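Local coordinates for Sodium/calcium exchanger membrane region domain-containing protein (Archaeoglobus fulgidus, PDB 4KPP) that probably exchanges calcium ions for protons across the membrane, as a CAX-type member of the sodium/calcium exchanger family, at residues A[52-57]-A[211-216]; A[58-63]-A[204-209]; A[96-101]-A[311-316]; A[80-85]-A[291-296]; A[324-329]-A[365-370]. All coordinates share one frame; numbering follows the deposited sequence.

Contact 1: A[52-57]-A[211-216]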
# COMPACT_ATOMS: atom_id res chain seq x y z
N TRP A 52 6.79 -7.11 12.04
CA TRP A 52 7.09 -8.10 13.07
C TRP A 52 6.25 -7.86 14.31
O TRP A 52 5.76 -8.80 14.94
CB TRP A 52 8.58 -8.05 13.45
CG TRP A 52 9.48 -8.64 12.42
CD1 TRP A 52 9.11 -9.39 11.34
CD2 TRP A 52 10.91 -8.53 12.36
NE1 TRP A 52 10.22 -9.75 10.62
CE2 TRP A 52 11.34 -9.24 11.22
CE3 TRP A 52 11.86 -7.89 13.16
CZ2 TRP A 52 12.68 -9.34 10.86
CZ3 TRP A 52 13.20 -8.00 12.80
CH2 TRP A 52 13.59 -8.71 11.67
N ALA A 53 6.08 -6.59 14.66
CA ALA A 53 5.28 -6.20 15.82
C ALA A 53 3.79 -6.48 15.61
O ALA A 53 3.11 -6.95 16.52
CB ALA A 53 5.50 -4.73 16.13
N ALA A 54 3.30 -6.18 14.41
CA ALA A 54 1.89 -6.37 14.09
C ALA A 54 1.51 -7.84 14.03
O ALA A 54 0.39 -8.21 14.38
CB ALA A 54 1.55 -5.68 12.77
N GLU A 55 2.44 -8.67 13.59
CA GLU A 55 2.20 -10.10 13.45
C GLU A 55 2.18 -10.81 14.80
O GLU A 55 1.48 -11.81 14.98
CB GLU A 55 3.24 -10.74 12.52
CG GLU A 55 3.05 -10.39 11.06
CD GLU A 55 4.23 -10.79 10.20
OE1 GLU A 55 5.34 -10.97 10.75
OE2 GLU A 55 4.06 -10.92 8.97
N THR A 56 2.96 -10.29 15.74
CA THR A 56 2.97 -10.82 17.10
C THR A 56 1.67 -10.47 17.80
O THR A 56 1.06 -11.31 18.47
CB THR A 56 4.15 -10.25 17.90
OG1 THR A 56 5.37 -10.53 17.20
CG2 THR A 56 4.21 -10.87 19.28
N ALA A 57 1.26 -9.21 17.65
CA ALA A 57 0.01 -8.73 18.22
C ALA A 57 -1.19 -9.47 17.63
O ALA A 57 -2.20 -9.68 18.30
CB ALA A 57 -0.13 -7.23 18.01
N VAL A 211 7.27 -1.38 22.50
CA VAL A 211 8.55 -0.71 22.30
C VAL A 211 8.94 -0.71 20.82
O VAL A 211 9.35 0.32 20.28
CB VAL A 211 9.67 -1.37 23.14
CG1 VAL A 211 11.04 -0.88 22.69
CG2 VAL A 211 9.46 -1.10 24.63
N LEU A 212 8.78 -1.85 20.17
CA LEU A 212 9.07 -1.98 18.74
C LEU A 212 8.24 -1.02 17.90
O LEU A 212 8.77 -0.28 17.08
CB LEU A 212 8.85 -3.41 18.26
CG LEU A 212 10.04 -4.37 18.41
CD1 LEU A 212 9.67 -5.76 17.91
CD2 LEU A 212 11.24 -3.83 17.65
N PHE A 213 6.92 -1.05 18.11
CA PHE A 213 6.00 -0.13 17.45
C PHE A 213 6.40 1.33 17.65
O PHE A 213 6.46 2.10 16.70
CB PHE A 213 4.58 -0.35 17.98
CG PHE A 213 3.70 -1.16 17.07
CD1 PHE A 213 3.75 -0.98 15.70
CD2 PHE A 213 2.83 -2.10 17.59
CE1 PHE A 213 2.95 -1.73 14.86
CE2 PHE A 213 2.02 -2.85 16.76
CZ PHE A 213 2.07 -2.66 15.39
N LEU A 214 6.65 1.70 18.90
CA LEU A 214 6.99 3.09 19.22
C LEU A 214 8.32 3.49 18.61
O LEU A 214 8.46 4.59 18.09
CB LEU A 214 7.01 3.32 20.74
CG LEU A 214 5.65 3.28 21.44
CD1 LEU A 214 5.83 3.45 22.94
CD2 LEU A 214 4.71 4.33 20.88
N PHE A 215 9.30 2.59 18.68
CA PHE A 215 10.63 2.88 18.15
C PHE A 215 10.62 3.00 16.64
O PHE A 215 11.22 3.91 16.07
CB PHE A 215 11.64 1.82 18.58
CG PHE A 215 12.96 1.93 17.86
CD1 PHE A 215 13.84 2.96 18.14
CD2 PHE A 215 13.32 0.99 16.91
CE1 PHE A 215 15.04 3.07 17.47
CE2 PHE A 215 14.52 1.09 16.24
CZ PHE A 215 15.38 2.12 16.52
N ALA A 216 9.93 2.06 15.98
CA ALA A 216 9.85 2.06 14.53
C ALA A 216 9.01 3.24 14.03
O ALA A 216 9.36 3.89 13.05
CB ALA A 216 9.28 0.75 14.03

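Contact 2: A[58-63]-A[204-209]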
# COMPACT_ATOMS: atom_id res chain seq x y z
N GLU A 58 -1.07 -9.86 16.36
CA GLU A 58 -2.14 -10.58 15.68
C GLU A 58 -2.28 -12.00 16.21
O GLU A 58 -3.39 -12.51 16.36
CB GLU A 58 -1.90 -10.60 14.17
CG GLU A 58 -3.03 -11.24 13.38
CD GLU A 58 -2.75 -11.29 11.89
OE1 GLU A 58 -1.62 -10.94 11.49
OE2 GLU A 58 -3.65 -11.68 11.12
N MET A 59 -1.15 -12.64 16.50
CA MET A 59 -1.15 -13.98 17.07
C MET A 59 -1.63 -13.92 18.52
O MET A 59 -2.30 -14.83 19.00
CB MET A 59 0.25 -14.59 17.00
CG MET A 59 0.34 -16.02 17.49
SD MET A 59 -0.61 -17.18 16.47
CE MET A 59 -0.19 -18.74 17.25
N ASP A 60 -1.27 -12.84 19.19
CA ASP A 60 -1.61 -12.62 20.59
C ASP A 60 -3.11 -12.40 20.75
O ASP A 60 -3.81 -13.21 21.36
CB ASP A 60 -0.84 -11.41 21.13
CG ASP A 60 -0.64 -11.45 22.63
OD1 ASP A 60 -1.46 -12.07 23.34
OD2 ASP A 60 0.34 -10.84 23.10
N VAL A 61 -3.61 -11.29 20.20
CA VAL A 61 -5.03 -10.97 20.26
C VAL A 61 -5.59 -10.78 18.85
O VAL A 61 -5.59 -9.68 18.31
CB VAL A 61 -5.29 -9.69 21.11
CG1 VAL A 61 -6.79 -9.41 21.21
CG2 VAL A 61 -4.68 -9.83 22.50
N PRO A 62 -6.06 -11.88 18.24
CA PRO A 62 -6.57 -11.90 16.86
C PRO A 62 -7.77 -10.98 16.64
O PRO A 62 -7.93 -10.45 15.54
CB PRO A 62 -7.00 -13.36 16.67
CG PRO A 62 -6.17 -14.13 17.65
CD PRO A 62 -6.03 -13.23 18.84
N ARG A 63 -8.60 -10.81 17.66
CA ARG A 63 -9.84 -10.03 17.54
C ARG A 63 -9.58 -8.53 17.40
O ARG A 63 -10.44 -7.80 16.91
CB ARG A 63 -10.76 -10.28 18.74
CG ARG A 63 -11.43 -11.65 18.77
CD ARG A 63 -10.49 -12.74 19.27
NE ARG A 63 -9.70 -12.30 20.42
CZ ARG A 63 -8.84 -13.07 21.08
NH1 ARG A 63 -8.65 -14.32 20.70
NH2 ARG A 63 -8.17 -12.58 22.12
N THR A 204 5.95 -9.30 29.07
CA THR A 204 7.23 -9.02 28.42
C THR A 204 7.04 -9.00 26.91
O THR A 204 7.60 -8.15 26.22
CB THR A 204 8.30 -10.06 28.79
OG1 THR A 204 8.45 -10.10 30.22
CG2 THR A 204 9.63 -9.71 28.15
N ARG A 205 6.25 -9.94 26.40
CA ARG A 205 5.92 -9.99 24.98
C ARG A 205 5.25 -8.70 24.52
O ARG A 205 5.66 -8.10 23.53
CB ARG A 205 5.01 -11.17 24.66
CG ARG A 205 4.44 -11.12 23.25
CD ARG A 205 3.64 -12.35 22.88
NE ARG A 205 2.39 -12.45 23.63
CZ ARG A 205 2.13 -13.39 24.54
NH1 ARG A 205 3.04 -14.31 24.81
NH2 ARG A 205 0.97 -13.40 25.17
N ARG A 206 4.22 -8.27 25.25
CA ARG A 206 3.45 -7.10 24.85
C ARG A 206 4.22 -5.80 25.04
O ARG A 206 4.10 -4.88 24.22
CB ARG A 206 2.10 -7.07 25.58
CG ARG A 206 1.18 -8.22 25.19
CD ARG A 206 -0.20 -8.10 25.81
NE ARG A 206 -1.07 -9.22 25.43
CZ ARG A 206 -2.24 -9.48 26.00
NH1 ARG A 206 -2.69 -8.72 26.99
NH2 ARG A 206 -2.96 -10.52 25.59
N LEU A 207 5.02 -5.72 26.09
CA LEU A 207 5.90 -4.57 26.30
C LEU A 207 6.87 -4.43 25.14
O LEU A 207 7.14 -3.32 24.67
CB LEU A 207 6.70 -4.72 27.60
CG LEU A 207 6.05 -4.25 28.90
CD1 LEU A 207 6.90 -4.65 30.09
CD2 LEU A 207 5.84 -2.74 28.86
N SER A 208 7.38 -5.57 24.68
CA SER A 208 8.38 -5.60 23.62
C SER A 208 7.84 -5.07 22.30
O SER A 208 8.48 -4.23 21.67
CB SER A 208 8.93 -7.02 23.45
OG SER A 208 9.72 -7.39 24.56
N VAL A 209 6.67 -5.54 21.88
CA VAL A 209 6.12 -5.12 20.60
C VAL A 209 5.60 -3.69 20.66
O VAL A 209 5.50 -3.01 19.64
CB VAL A 209 5.03 -6.08 20.07
CG1 VAL A 209 5.42 -7.52 20.35
CG2 VAL A 209 3.70 -5.76 20.69

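Contact 3: A[96-101]-A[311-316]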
# COMPACT_ATOMS: atom_id res chain seq x y z
N TYR A 96 4.07 20.64 -4.22
CA TYR A 96 3.66 19.61 -3.27
C TYR A 96 2.19 19.21 -3.45
O TYR A 96 1.78 18.11 -3.06
CB TYR A 96 3.94 20.04 -1.83
CG TYR A 96 5.42 20.14 -1.50
CD1 TYR A 96 6.19 19.00 -1.34
CD2 TYR A 96 6.03 21.37 -1.33
CE1 TYR A 96 7.54 19.08 -1.04
CE2 TYR A 96 7.38 21.46 -1.02
CZ TYR A 96 8.13 20.31 -0.88
OH TYR A 96 9.47 20.39 -0.57
N VAL A 97 1.40 20.10 -4.05
CA VAL A 97 0.01 19.81 -4.38
C VAL A 97 -0.09 18.64 -5.36
O VAL A 97 -0.90 17.73 -5.18
CB VAL A 97 -0.70 21.04 -4.99
CG1 VAL A 97 -2.12 20.69 -5.39
CG2 VAL A 97 -0.68 22.22 -4.01
N HIS A 98 0.74 18.68 -6.40
CA HIS A 98 0.75 17.62 -7.40
C HIS A 98 1.41 16.36 -6.84
O HIS A 98 0.97 15.25 -7.13
CB HIS A 98 1.48 18.06 -8.67
CG HIS A 98 1.11 19.44 -9.13
ND1 HIS A 98 -0.16 19.78 -9.55
CD2 HIS A 98 1.85 20.56 -9.24
CE1 HIS A 98 -0.18 21.05 -9.89
NE2 HIS A 98 1.03 21.55 -9.71
N TYR A 99 2.46 16.55 -6.05
CA TYR A 99 3.23 15.42 -5.52
C TYR A 99 2.38 14.48 -4.66
O TYR A 99 2.56 13.27 -4.68
CB TYR A 99 4.44 15.90 -4.71
CG TYR A 99 5.51 16.60 -5.54
CD1 TYR A 99 5.52 16.52 -6.93
CD2 TYR A 99 6.51 17.34 -4.92
CE1 TYR A 99 6.50 17.16 -7.67
CE2 TYR A 99 7.49 17.98 -5.65
CZ TYR A 99 7.48 17.89 -7.03
OH TYR A 99 8.46 18.53 -7.75
N ALA A 100 1.44 15.06 -3.90
CA ALA A 100 0.59 14.27 -3.01
C ALA A 100 -0.23 13.26 -3.80
O ALA A 100 -0.36 12.10 -3.39
CB ALA A 100 -0.32 15.19 -2.20
N THR A 101 -0.78 13.70 -4.92
CA THR A 101 -1.61 12.82 -5.74
C THR A 101 -0.77 11.89 -6.60
O THR A 101 -1.11 10.72 -6.79
CB THR A 101 -2.59 13.62 -6.61
OG1 THR A 101 -3.33 14.53 -5.79
CG2 THR A 101 -3.56 12.67 -7.31
N ALA A 311 -4.74 19.04 -14.74
CA ALA A 311 -4.92 18.16 -15.89
C ALA A 311 -4.12 16.86 -15.74
O ALA A 311 -4.66 15.77 -15.89
CB ALA A 311 -4.54 18.88 -17.18
N ARG A 312 -2.84 17.00 -15.42
CA ARG A 312 -1.95 15.86 -15.24
C ARG A 312 -2.44 14.89 -14.16
O ARG A 312 -2.60 13.69 -14.42
CB ARG A 312 -0.52 16.33 -14.93
CG ARG A 312 0.45 15.21 -14.55
CD ARG A 312 0.67 14.24 -15.70
NE ARG A 312 1.51 13.11 -15.32
CZ ARG A 312 2.84 13.10 -15.38
NH1 ARG A 312 3.49 14.18 -15.79
NH2 ARG A 312 3.52 12.02 -15.02
N GLN A 313 -2.67 15.40 -12.96
CA GLN A 313 -3.06 14.54 -11.84
C GLN A 313 -4.43 13.89 -12.02
O GLN A 313 -4.66 12.77 -11.55
CB GLN A 313 -2.99 15.30 -10.51
CG GLN A 313 -1.58 15.76 -10.15
CD GLN A 313 -0.54 14.68 -10.39
OE1 GLN A 313 -0.62 13.59 -9.83
NE2 GLN A 313 0.43 14.98 -11.24
N SER A 314 -5.34 14.58 -12.71
CA SER A 314 -6.66 14.02 -13.01
C SER A 314 -6.53 12.81 -13.93
O SER A 314 -7.22 11.80 -13.76
CB SER A 314 -7.56 15.07 -13.66
OG SER A 314 -7.76 16.17 -12.79
N GLU A 315 -5.63 12.91 -14.90
CA GLU A 315 -5.34 11.80 -15.80
C GLU A 315 -4.73 10.65 -15.01
O GLU A 315 -5.03 9.49 -15.28
CB GLU A 315 -4.39 12.25 -16.92
CG GLU A 315 -4.97 13.30 -17.84
CD GLU A 315 -3.90 14.15 -18.52
OE1 GLU A 315 -2.70 13.82 -18.38
OE2 GLU A 315 -4.26 15.14 -19.18
N GLU A 316 -3.87 10.97 -14.05
CA GLU A 316 -3.23 9.95 -13.22
C GLU A 316 -4.25 9.19 -12.39
O GLU A 316 -4.18 7.96 -12.27
CB GLU A 316 -2.17 10.57 -12.31
CG GLU A 316 -0.97 11.15 -13.04
CD GLU A 316 -0.12 10.10 -13.73
OE1 GLU A 316 0.61 10.45 -14.68
OE2 GLU A 316 -0.18 8.91 -13.32

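Contact 4: A[80-85]-A[291-296]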
# COMPACT_ATOMS: atom_id res chain seq x y z
N ALA A 80 3.17 7.76 5.54
CA ALA A 80 4.01 8.80 6.12
C ALA A 80 4.66 9.67 5.05
O ALA A 80 4.72 10.89 5.19
CB ALA A 80 5.07 8.17 7.01
N VAL A 81 5.14 9.04 3.98
CA VAL A 81 5.74 9.77 2.87
C VAL A 81 4.69 10.58 2.11
O VAL A 81 4.90 11.77 1.83
CB VAL A 81 6.48 8.83 1.89
CG1 VAL A 81 6.90 9.58 0.63
CG2 VAL A 81 7.69 8.20 2.57
N ASP A 82 3.57 9.95 1.77
CA ASP A 82 2.51 10.65 1.06
C ASP A 82 1.89 11.70 1.97
O ASP A 82 1.48 12.77 1.51
CB ASP A 82 1.44 9.67 0.59
CG ASP A 82 0.64 10.21 -0.58
OD1 ASP A 82 0.86 11.37 -0.98
OD2 ASP A 82 -0.23 9.47 -1.09
N GLY A 83 1.82 11.39 3.26
CA GLY A 83 1.32 12.33 4.25
C GLY A 83 2.20 13.57 4.34
O GLY A 83 1.69 14.67 4.52
N TYR A 84 3.51 13.38 4.22
CA TYR A 84 4.43 14.50 4.24
C TYR A 84 4.18 15.44 3.07
O TYR A 84 4.16 16.66 3.23
CB TYR A 84 5.89 14.03 4.22
CG TYR A 84 6.88 15.16 3.98
CD1 TYR A 84 7.25 16.01 5.02
CD2 TYR A 84 7.42 15.38 2.73
CE1 TYR A 84 8.14 17.05 4.81
CE2 TYR A 84 8.31 16.42 2.50
CZ TYR A 84 8.66 17.25 3.55
OH TYR A 84 9.55 18.28 3.33
N PHE A 85 4.00 14.86 1.89
CA PHE A 85 3.70 15.62 0.68
C PHE A 85 2.39 16.40 0.83
O PHE A 85 2.29 17.55 0.41
CB PHE A 85 3.58 14.69 -0.52
CG PHE A 85 4.90 14.14 -1.00
CD1 PHE A 85 6.04 14.93 -0.96
CD2 PHE A 85 5.00 12.85 -1.48
CE1 PHE A 85 7.24 14.44 -1.40
CE2 PHE A 85 6.20 12.35 -1.92
CZ PHE A 85 7.33 13.15 -1.88
N GLY A 291 -8.29 9.53 1.41
CA GLY A 291 -8.89 10.34 2.44
C GLY A 291 -7.84 11.04 3.29
O GLY A 291 -8.00 12.21 3.64
N THR A 292 -6.77 10.33 3.60
CA THR A 292 -5.71 10.86 4.45
C THR A 292 -5.02 12.08 3.84
O THR A 292 -4.84 13.09 4.52
CB THR A 292 -4.65 9.79 4.78
OG1 THR A 292 -5.27 8.71 5.50
CG2 THR A 292 -3.54 10.38 5.63
N ILE A 293 -4.65 12.00 2.57
CA ILE A 293 -3.96 13.12 1.94
C ILE A 293 -4.88 14.34 1.77
O ILE A 293 -4.43 15.48 1.89
CB ILE A 293 -3.29 12.75 0.59
CG1 ILE A 293 -4.33 12.33 -0.45
CG2 ILE A 293 -2.24 11.65 0.80
CD1 ILE A 293 -3.76 12.14 -1.84
N ALA A 294 -6.16 14.09 1.51
CA ALA A 294 -7.12 15.19 1.38
C ALA A 294 -7.40 15.83 2.73
O ALA A 294 -7.51 17.05 2.84
CB ALA A 294 -8.41 14.69 0.73
N ILE A 295 -7.51 15.00 3.77
CA ILE A 295 -7.72 15.49 5.13
C ILE A 295 -6.51 16.30 5.60
O ILE A 295 -6.67 17.42 6.09
CB ILE A 295 -7.99 14.33 6.12
CG1 ILE A 295 -9.43 13.82 5.97
CG2 ILE A 295 -7.77 14.78 7.55
CD1 ILE A 295 -9.75 12.60 6.82
N ILE A 296 -5.32 15.73 5.44
CA ILE A 296 -4.08 16.40 5.81
C ILE A 296 -3.92 17.74 5.09
O ILE A 296 -3.44 18.72 5.68
CB ILE A 296 -2.85 15.49 5.55
CG1 ILE A 296 -2.79 14.36 6.58
CG2 ILE A 296 -1.56 16.29 5.60
CD1 ILE A 296 -1.58 13.46 6.43

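Contact 5: A[324-329]-A[365-370]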
# COMPACT_ATOMS: atom_id res chain seq x y z
N SER A 324 -7.58 -0.12 -11.69
CA SER A 324 -8.24 -0.73 -10.54
C SER A 324 -9.52 -1.46 -10.95
O SER A 324 -9.88 -2.47 -10.35
CB SER A 324 -8.53 0.31 -9.46
OG SER A 324 -7.33 0.96 -9.06
N LEU A 325 -10.20 -0.93 -11.96
CA LEU A 325 -11.37 -1.59 -12.52
C LEU A 325 -10.95 -2.92 -13.11
O LEU A 325 -11.58 -3.96 -12.87
CB LEU A 325 -11.99 -0.72 -13.61
CG LEU A 325 -13.52 -0.63 -13.68
CD1 LEU A 325 -13.97 -0.37 -15.12
CD2 LEU A 325 -14.18 -1.88 -13.11
N PHE A 326 -9.88 -2.89 -13.89
CA PHE A 326 -9.33 -4.09 -14.51
C PHE A 326 -8.86 -5.09 -13.46
O PHE A 326 -8.98 -6.30 -13.65
CB PHE A 326 -8.19 -3.71 -15.46
CG PHE A 326 -7.64 -4.86 -16.23
CD1 PHE A 326 -8.45 -5.60 -17.07
CD2 PHE A 326 -6.29 -5.20 -16.13
CE1 PHE A 326 -7.94 -6.67 -17.79
CE2 PHE A 326 -5.78 -6.26 -16.85
CZ PHE A 326 -6.60 -7.00 -17.68
N ALA A 327 -8.32 -4.57 -12.36
CA ALA A 327 -7.89 -5.41 -11.25
C ALA A 327 -9.07 -6.14 -10.61
O ALA A 327 -9.00 -7.34 -10.35
CB ALA A 327 -7.15 -4.58 -10.21
N VAL A 328 -10.15 -5.40 -10.36
CA VAL A 328 -11.38 -5.97 -9.81
C VAL A 328 -11.93 -7.09 -10.70
O VAL A 328 -12.28 -8.17 -10.21
CB VAL A 328 -12.47 -4.89 -9.64
CG1 VAL A 328 -13.83 -5.53 -9.42
CG2 VAL A 328 -12.12 -3.97 -8.49
N ALA A 329 -12.00 -6.82 -12.00
CA ALA A 329 -12.55 -7.78 -12.95
C ALA A 329 -11.74 -9.08 -12.98
O ALA A 329 -12.30 -10.16 -13.17
CB ALA A 329 -12.62 -7.15 -14.34
N ALA A 365 -8.26 3.69 -21.58
CA ALA A 365 -9.30 3.11 -22.43
C ALA A 365 -9.17 1.59 -22.50
O ALA A 365 -10.17 0.88 -22.43
CB ALA A 365 -9.24 3.71 -23.83
N ILE A 366 -7.95 1.10 -22.63
CA ILE A 366 -7.70 -0.34 -22.73
C ILE A 366 -8.09 -1.07 -21.44
O ILE A 366 -8.75 -2.11 -21.49
CB ILE A 366 -6.23 -0.64 -23.11
CG1 ILE A 366 -5.94 -0.11 -24.52
CG2 ILE A 366 -5.95 -2.13 -23.05
CD1 ILE A 366 -4.56 -0.44 -25.04
N TYR A 367 -7.69 -0.53 -20.29
CA TYR A 367 -8.08 -1.07 -19.00
C TYR A 367 -9.59 -1.23 -18.90
O TYR A 367 -10.10 -2.29 -18.56
CB TYR A 367 -7.61 -0.15 -17.87
CG TYR A 367 -6.18 -0.33 -17.44
CD1 TYR A 367 -5.60 -1.59 -17.35
CD2 TYR A 367 -5.40 0.77 -17.10
CE1 TYR A 367 -4.29 -1.76 -16.94
CE2 TYR A 367 -4.09 0.62 -16.70
CZ TYR A 367 -3.54 -0.64 -16.62
OH TYR A 367 -2.23 -0.78 -16.21
N ILE A 368 -10.30 -0.15 -19.21
CA ILE A 368 -11.75 -0.12 -19.12
C ILE A 368 -12.40 -1.07 -20.11
O ILE A 368 -13.29 -1.84 -19.75
CB ILE A 368 -12.30 1.30 -19.33
CG1 ILE A 368 -11.79 2.23 -18.22
CG2 ILE A 368 -13.82 1.29 -19.37
CD1 ILE A 368 -12.20 3.68 -18.41
N ILE A 369 -11.96 -1.02 -21.36
CA ILE A 369 -12.55 -1.84 -22.41
C ILE A 369 -12.27 -3.32 -22.19
O ILE A 369 -13.12 -4.16 -22.47
CB ILE A 369 -12.12 -1.36 -23.82
CG1 ILE A 369 -12.71 0.03 -24.10
CG2 ILE A 369 -12.58 -2.34 -24.89
CD1 ILE A 369 -12.28 0.62 -25.42
N LEU A 370 -11.09 -3.65 -21.67
CA LEU A 370 -10.78 -5.03 -21.29
C LEU A 370 -11.66 -5.51 -20.14
O LEU A 370 -12.00 -6.69 -20.06
CB LEU A 370 -9.31 -5.17 -20.88
CG LEU A 370 -8.25 -5.25 -21.99
CD1 LEU A 370 -6.86 -5.33 -21.37
CD2 LEU A 370 -8.50 -6.46 -22.88

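Contact 1: A[52-57]-A[211-216]
One face of the Phe213 ring carries the methyl of Ala53, whose CB lies 3.8 Å from the ring centroid and just 3° off the ring normal, a CH-pi contact centred on the aromatic face. The far end of the same ring runs obliquely against the next residue, with Phe213 CZ 3.9 Å from Ala54 N. This is antiparallel packing of two membrane helices, 32-60 and 202-221, whose local axes run at 152° and approach to 9.6 Å. The small side chains of Ala53 and Ala54 let the ring lie close to the backbone of the first helix. The ring gets there by an unusual chi1 of -101°, well away from a staggered value, which swings it across to Ala53. Beside it, Leu212 CB touches Ala53 CB at 4.2 Å, so the alanine methyl meets two consecutive residues of the partner. A serine in place of Phe213 would probably leave the Ala53 methyl without its aromatic cover and open a gap beside Ala54. One turn on from Ala53, Thr56 folds back on its own helix, OG1 giving a 2.9 Å hydrogen bond to Trp52 O.

Contact 2: A[58-63]-A[204-209]
Asp60 holds its carboxyl carbon CG anti to the backbone N (chi1 -155°), which carries the carboxylate out to two consecutive arginines, and these reach it with differently shaped chains. Arg205 bends at chi3 (69°) and brings NE in from the opposite direction, whereas Arg206 stays extended from CG to NE and crosses the aspartate at roughly a right angle. The result is a salt-bridge network. Arg205 NE gives Asp60 OD2 a bond of 2.7 Å, and Arg206 NE reaches the same OD2 at 3.2 Å. These two donors come from opposite faces of the carboxylate, both well out of its plane, so OD2 is clasped between them. Arg206 also sends NH2 to Asp60 OD1 at 3.1 Å, a nearly straight bond at 166°. It thus grips the acid side-on, one nitrogen to each oxygen, with both oxygens close to the plane of its guanidinium. Arg205 NH2 adds only weak bonds, the shorter of them 3.3 Å to Asp60 OD1. Next to this, Val61 CG2 sits 3.6 Å from Arg206 NH2. Asp60 ends helix 32-60, since Val61 is the first residue to leave helical angles, and the network therefore pins that end to helix 202-221 at the protein surface. Arg205 also rests on Thr56, one turn earlier. With two guanidinium groups on one carboxylate, the cluster probably keeps Asp60 ionised, offsets the cost of a negative charge at a helix C-terminus, and carries net positive charge.

Contact 3: A[96-101]-A[311-316]
Immediately beside Gln313, which meets His98 and Thr101 across the contact, Arg312 gives the shortest polar bond here: its NE lies 2.9 Å from Glu316 OE1. The approach is on the anti side of the carboxylate and nearly in the guanidinium plane, with an N-H...O angle of 163°. It is an intrahelical salt bridge between residues four apart, and Arg312 NH2 adds a weak second bond to the same oxygen. Gln313 itself makes the crossing by packing alone. Its chain bends at chi2 (-44°) and lays the amide over the backbone of 96-101. Gln313 CG comes to 4.1 Å from His98 CB and approaches the edge of the imidazole, near its plane. As modelled, Gln313 OE1 is 3.5 Å from His98 O, and no hydrogen bond joins the two segments. The Thr101 and Gln313 side chains lie alongside one another, pointing opposite ways, with Thr101 CB 3.8 Å from Gln313 OE1 and Thr101 CG2 4.2 Å from Gln313 CB. The CA atoms of this pair are the nearest across the contact, at 6.5 Å. A longer-range tie is electrostatic: Glu316 OE2 forms a salt bridge with Arg109, further along helix 96-127, so Glu316 links its own Arg312 to the partner helix. The contact thus joins the N-terminal turns of helices 96-127 and 311-331. Phe243 of helix 242-267 touches both His98 and Gln313, and the short strand 307-308, paired antiparallel with 160-161, leads into helix 311-331.

Contact 4: A[80-85]-A[291-296]
The close part of this contact is where Asp82 and Gly83 meet Ile293 and Ile296, in the interior of the chain. The Ile293 methyl CG2 lies over the flat of the Asp82 carboxylate: it is 3.5 Å from Asp82 CG and almost equally far from both carboxylate oxygens, which rules out an approach to one oxygen alone. Ile293 holds CG1 between its backbone N and carbonyl carbon (chi1 64°), the crowded position, and this leaves CG2 anti to the carbonyl carbon and directed at the aspartate. Because Gly83 has no side chain, Ile296 can press on its backbone, with CD1 3.8 Å from Gly83 CA and CG2 3.8 Å from Gly83 O. A beta carbon built on Gly83 would fall only 3.4 Å from Ile296 CD1, a tight fit. The nearest CA pair, Gly83 and Ile293, is 5.8 Å apart, which fits this close approach. Toward Thr292 the fit is slack: Thr292 CG2 stays 5.4 Å from Gly83 CA, and the residue is partly exposed and bonds back through OG1 to Leu288 O of its own helix. Asp82 has further packing from Asn103 and Met104 of helix 96-127. Such close approach through a glycine is a familiar feature of packed transmembrane helices. Here it joins helices 76-91 and 288-299, one from each of the two sodium/calcium exchanger family regions of the chain.

Contact 5: A[324-329]-A[365-370]
Tyr367 is the first residue of 365-370 to reach the partner, opening a packing of two helices, 311-331 and 357-377, in this mostly helical exchanger fold. Its CD1 lies 3.8 Å from Phe326 CB and 3.9 Å from Phe326 CD2. The two side chains cross at about a right angle while their ring planes differ by 34°, and the centroids are 5.9 Å apart, an oblique aromatic pair. Tyr367 also contributes its backbone, its O coming within 3.9 Å of Phe326 CB. Ile368 follows with its CB directed away from helix 311-331, and the contact resumes at Leu370, one turn on from Tyr367. Leu370 CB comes to the same side of the ring as Tyr367 CD1, nearer its far end, 3.7 Å from Phe326 CE1. Phe326 thus lies across Tyr367 and Leu370, meeting both with one side of its ring, the nearest CA pair being Phe326 and Tyr367 at 5.6 Å; with chi1 at -175°, CG stands anti to the backbone N and the ring is carried out toward the second helix. An alanine at Phe326 would probably open a gap on the helix 311-331 side of Tyr367 and Leu370 and cost both their aromatic partner. Phe326 also packs on Leu344 of helix 338-353, and its side chain is about 9 Å from the bound calcium ion, whose site includes Ile330 and Glu340. Further out on the leucine, the branch atom Leu370 CD1 lies 4.1 Å from Phe326 CZ.

From the N terminus, helix 32-60 opens contact 1 and then contact 2, and helices 76-91 and 96-127 open contacts 4 and 3. Helix 202-221 closes contact 2 at 204-209 and contact 1 at 211-216, so contact 2 nests within contact 1; the two touch along the same helix pair. Contacts 4 and 3, closed at 291-296 and 311-316, cross each other and both earlier contacts. They also touch, through Ala100 and Asp82 or Phe85, and tie the first family region to the second. Contact 5 follows in series, joining helices 311-331 and 357-377 within the C-terminal half, about 37 Å between centres from contact 1.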